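Local atomic coordinates of TSC1 N-terminal domain (Chaetomium thermophilum, PDB entry 7A0M), a protein that is the N-terminal part of TSC1, a TSC complex subunit whose binding to lysosomal phosphoinositides is required for translocation of the complex and mTORC1 regulation. Residues L12-N17 with D32-S37. Numbering follows the deposited sequence.
Sequences LFRALN and DAIISS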
ATOM      1  N   LEU B  12      33.705  66.353  -6.981  1.00129.54           N
ATOM      2  CA  LEU B  12      32.842  65.221  -7.296  1.00129.09           C
ATOM      3  C   LEU B  12      31.696  65.644  -8.203  1.00127.76           C
ATOM      4  O   LEU B  12      31.374  64.950  -9.173  1.00126.53           O
ATOM      5  CB  LEU B  12      32.298  64.601  -6.008  1.00128.60           C
ATOM      6  CG  LEU B  12      31.360  63.416  -6.224  1.00123.19           C
ATOM      7  CD1 LEU B  12      32.139  62.266  -6.824  1.00127.23           C
ATOM      8  CD2 LEU B  12      30.659  63.001  -4.943  1.00118.44           C
ATOM      9  N   PHE B  13      31.079  66.791  -7.905  1.00124.92           N
ATOM     10  CA  PHE B  13      29.973  67.291  -8.714  1.00121.80           C
ATOM     11  C   PHE B  13      30.426  67.587 -10.138  1.00127.66           C
ATOM     12  O   PHE B  13      29.690  67.336 -11.100  1.00124.70           O
ATOM     13  CB  PHE B  13      29.380  68.542  -8.071  1.00116.59           C
ATOM     14  CG  PHE B  13      28.794  68.309  -6.706  1.00111.55           C
ATOM     15  CD1 PHE B  13      28.524  67.026  -6.252  1.00108.44           C
ATOM     16  CD2 PHE B  13      28.522  69.379  -5.870  1.00112.71           C
ATOM     17  CE1 PHE B  13      27.991  66.819  -4.994  1.00103.54           C
ATOM     18  CE2 PHE B  13      27.989  69.177  -4.613  1.00111.23           C
ATOM     19  CZ  PHE B  13      27.723  67.897  -4.174  1.00108.05           C
ATOM     20  N   ARG B  14      31.644  68.117 -10.286  1.00130.63           N
ATOM     21  CA  ARG B  14      32.161  68.456 -11.607  1.00139.90           C
ATOM     22  C   ARG B  14      32.252  67.223 -12.484  1.00132.01           C
ATOM     23  O   ARG B  14      31.933  67.270 -13.679  1.00133.35           O
ATOM     24  CB  ARG B  14      33.556  69.054 -11.475  1.00153.90           C
ATOM     25  CG  ARG B  14      34.213  69.359 -12.802  1.00165.20           C
ATOM     26  CD  ARG B  14      35.644  69.791 -12.596  1.00173.23           C
ATOM     27  NE  ARG B  14      36.348  68.733 -11.875  1.00173.48           N
ATOM     28  CZ  ARG B  14      36.959  67.707 -12.466  1.00173.04           C
ATOM     29  NH1 ARG B  14      36.953  67.591 -13.788  1.00176.51           N
ATOM     30  NH2 ARG B  14      37.564  66.785 -11.732  1.00169.45           N
ATOM     31  N   ALA B  15      32.689  66.108 -11.902  1.00121.22           N
ATOM     32  CA  ALA B  15      32.776  64.864 -12.647  1.00118.08           C
ATOM     33  C   ALA B  15      31.389  64.357 -13.018  1.00120.30           C
ATOM     34  O   ALA B  15      31.180  63.860 -14.131  1.00123.59           O
ATOM     35  CB  ALA B  15      33.539  63.829 -11.820  1.00115.24           C
ATOM     36  N   LEU B  16      30.425  64.499 -12.105  1.00120.95           N
ATOM     37  CA  LEU B  16      29.068  64.026 -12.362  1.00118.09           C
ATOM     38  C   LEU B  16      28.408  64.825 -13.480  1.00125.29           C
ATOM     39  O   LEU B  16      27.810  64.252 -14.398  1.00126.83           O
ATOM     40  CB  LEU B  16      28.230  64.124 -11.086  1.00108.58           C
ATOM     41  CG  LEU B  16      28.731  63.405  -9.833  1.00108.59           C
ATOM     42  CD1 LEU B  16      27.806  63.676  -8.652  1.00105.31           C
ATOM     43  CD2 LEU B  16      28.912  61.921 -10.071  1.00111.23           C
ATOM     44  N   ASN B  17      28.505  66.153 -13.408  1.00127.76           N
ATOM     45  CA  ASN B  17      27.883  67.005 -14.414  1.00129.28           C
ATOM     46  C   ASN B  17      28.483  66.763 -15.793  1.00133.25           C
ATOM     47  O   ASN B  17      27.768  66.766 -16.803  1.00128.55           O
ATOM     48  CB  ASN B  17      28.051  68.470 -14.012  1.00135.28           C
ATOM     49  CG  ASN B  17      27.228  68.839 -12.792  1.00135.49           C
ATOM     50  OD1 ASN B  17      25.998  68.855 -12.835  1.00124.26           O
ATOM     51  ND2 ASN B  17      27.911  69.147 -11.692  1.00141.32           N
ATOM     52  N   ASP B  32      35.279  57.327 -11.080  1.00119.31           N
ATOM     53  CA  ASP B  32      35.301  56.424  -9.934  1.00113.04           C
ATOM     54  C   ASP B  32      36.336  56.854  -8.905  1.00114.24           C
ATOM     55  O   ASP B  32      36.140  56.639  -7.704  1.00106.38           O
ATOM     56  CB  ASP B  32      35.574  54.987 -10.382  1.00116.25           C
ATOM     57  CG  ASP B  32      34.576  54.489 -11.412  1.00120.76           C
ATOM     58  OD1 ASP B  32      33.369  54.785 -11.285  1.00119.04           O
ATOM     59  OD2 ASP B  32      35.000  53.776 -12.345  1.00125.07           O
ATOM     60  N   ALA B  33      37.437  57.460  -9.352  1.00121.81           N
ATOM     61  CA  ALA B  33      38.475  57.890  -8.423  1.00130.01           C
ATOM     62  C   ALA B  33      37.983  59.001  -7.506  1.00129.54           C
ATOM     63  O   ALA B  33      38.236  58.968  -6.297  1.00136.10           O
ATOM     64  CB  ALA B  33      39.713  58.345  -9.195  1.00140.90           C
ATOM     65  N   ILE B  34      37.282  59.993  -8.058  1.00122.83           N
ATOM     66  CA  ILE B  34      36.765  61.079  -7.232  1.00114.72           C
ATOM     67  C   ILE B  34      35.703  60.560  -6.267  1.00106.77           C
ATOM     68  O   ILE B  34      35.627  60.996  -5.112  1.00103.27           O
ATOM     69  CB  ILE B  34      36.223  62.217  -8.112  1.00112.72           C
ATOM     70  CG1 ILE B  34      37.307  62.718  -9.065  1.00111.90           C
ATOM     71  CG2 ILE B  34      35.784  63.372  -7.245  1.00113.42           C
ATOM     72  CD1 ILE B  34      36.834  63.804 -10.007  1.00113.03           C
ATOM     73  N   ILE B  35      34.863  59.628  -6.728  1.00105.98           N
ATOM     74  CA  ILE B  35      33.814  59.069  -5.877  1.00103.24           C
ATOM     75  C   ILE B  35      34.422  58.361  -4.672  1.00108.35           C
ATOM     76  O   ILE B  35      33.973  58.541  -3.533  1.00109.08           O
ATOM     77  CB  ILE B  35      32.913  58.118  -6.687  1.00100.20           C
ATOM     78  CG1 ILE B  35      32.085  58.899  -7.708  1.00100.13           C
ATOM     79  CG2 ILE B  35      32.003  57.325  -5.763  1.00 98.40           C
ATOM     80  CD1 ILE B  35      31.147  58.044  -8.529  1.00 98.10           C
ATOM     81  N   SER B  36      35.446  57.535  -4.905  1.00110.07           N
ATOM     82  CA  SER B  36      36.065  56.791  -3.810  1.00108.96           C
ATOM     83  C   SER B  36      36.668  57.726  -2.766  1.00107.59           C
ATOM     84  O   SER B  36      36.488  57.524  -1.560  1.00107.85           O
ATOM     85  CB  SER B  36      37.130  55.846  -4.364  1.00112.90           C
ATOM     86  OG  SER B  36      37.902  55.275  -3.322  1.00115.58           O
ATOM     87  N   SER B  37      37.394  58.755  -3.210  1.00111.97           N
ATOM     88  CA  SER B  37      37.946  59.727  -2.271  1.00119.71           C
ATOM     89  C   SER B  37      36.853  60.516  -1.562  1.00117.02           C
ATOM     90  O   SER B  37      37.012  60.881  -0.391  1.00118.42           O
ATOM     91  CB  SER B  37      38.905  60.674  -2.985  1.00122.02           C
ATOM     92  OG  SER B  37      39.382  61.666  -2.092  1.00133.16           O
TER
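Leu12 and Ile34 bring helices 9-21 and 29-41, the first two at one end of this elongated all-helical domain, together as a roughly antiparallel hairpin: the segment axes approach to 9.4 Å and their directions differ by 146°. The CA atoms of Leu12 and Ile34 lie 5.7 Å apart, the nearest such pair across the two segments. Ile34 points toward the first helix and reaches it with both branches. Its CG2, anti to the backbone N, meets the main chain directly, 3.5 Å from Leu12 CA. Its CD1, at the end of the other branch, extends toward the next turn and rests against Ala15 CB at 3.8 Å. Arg14 swings its chain over, and a bend at chi3 (57°) helps bring NH2 within 3.5 Å of Ile34 CD1; the two side chains cross at about a right angle. Leu12 CG stands anti to its own N (chi1 179°), and CD1 reaches past Ile34 to within 3.5 Å of Ile35 CG1. Leu12 also touches Leu82 and Tyr38, while Ile35 packs on Gln81, so the seam continues onto the end of helix 69-81 and the loop after it. With an alanine at Ile34 both branches are gone, which would probably open a gap over Leu12 CA and Ala15 CB and leave Arg14 NH2 without this methyl to lie against. Leu12, Ala15 and Ile35 are buried and Arg14 is exposed at the margin; with aliphatic packing and no polar bond between the segments, the contact depends on fit of shape.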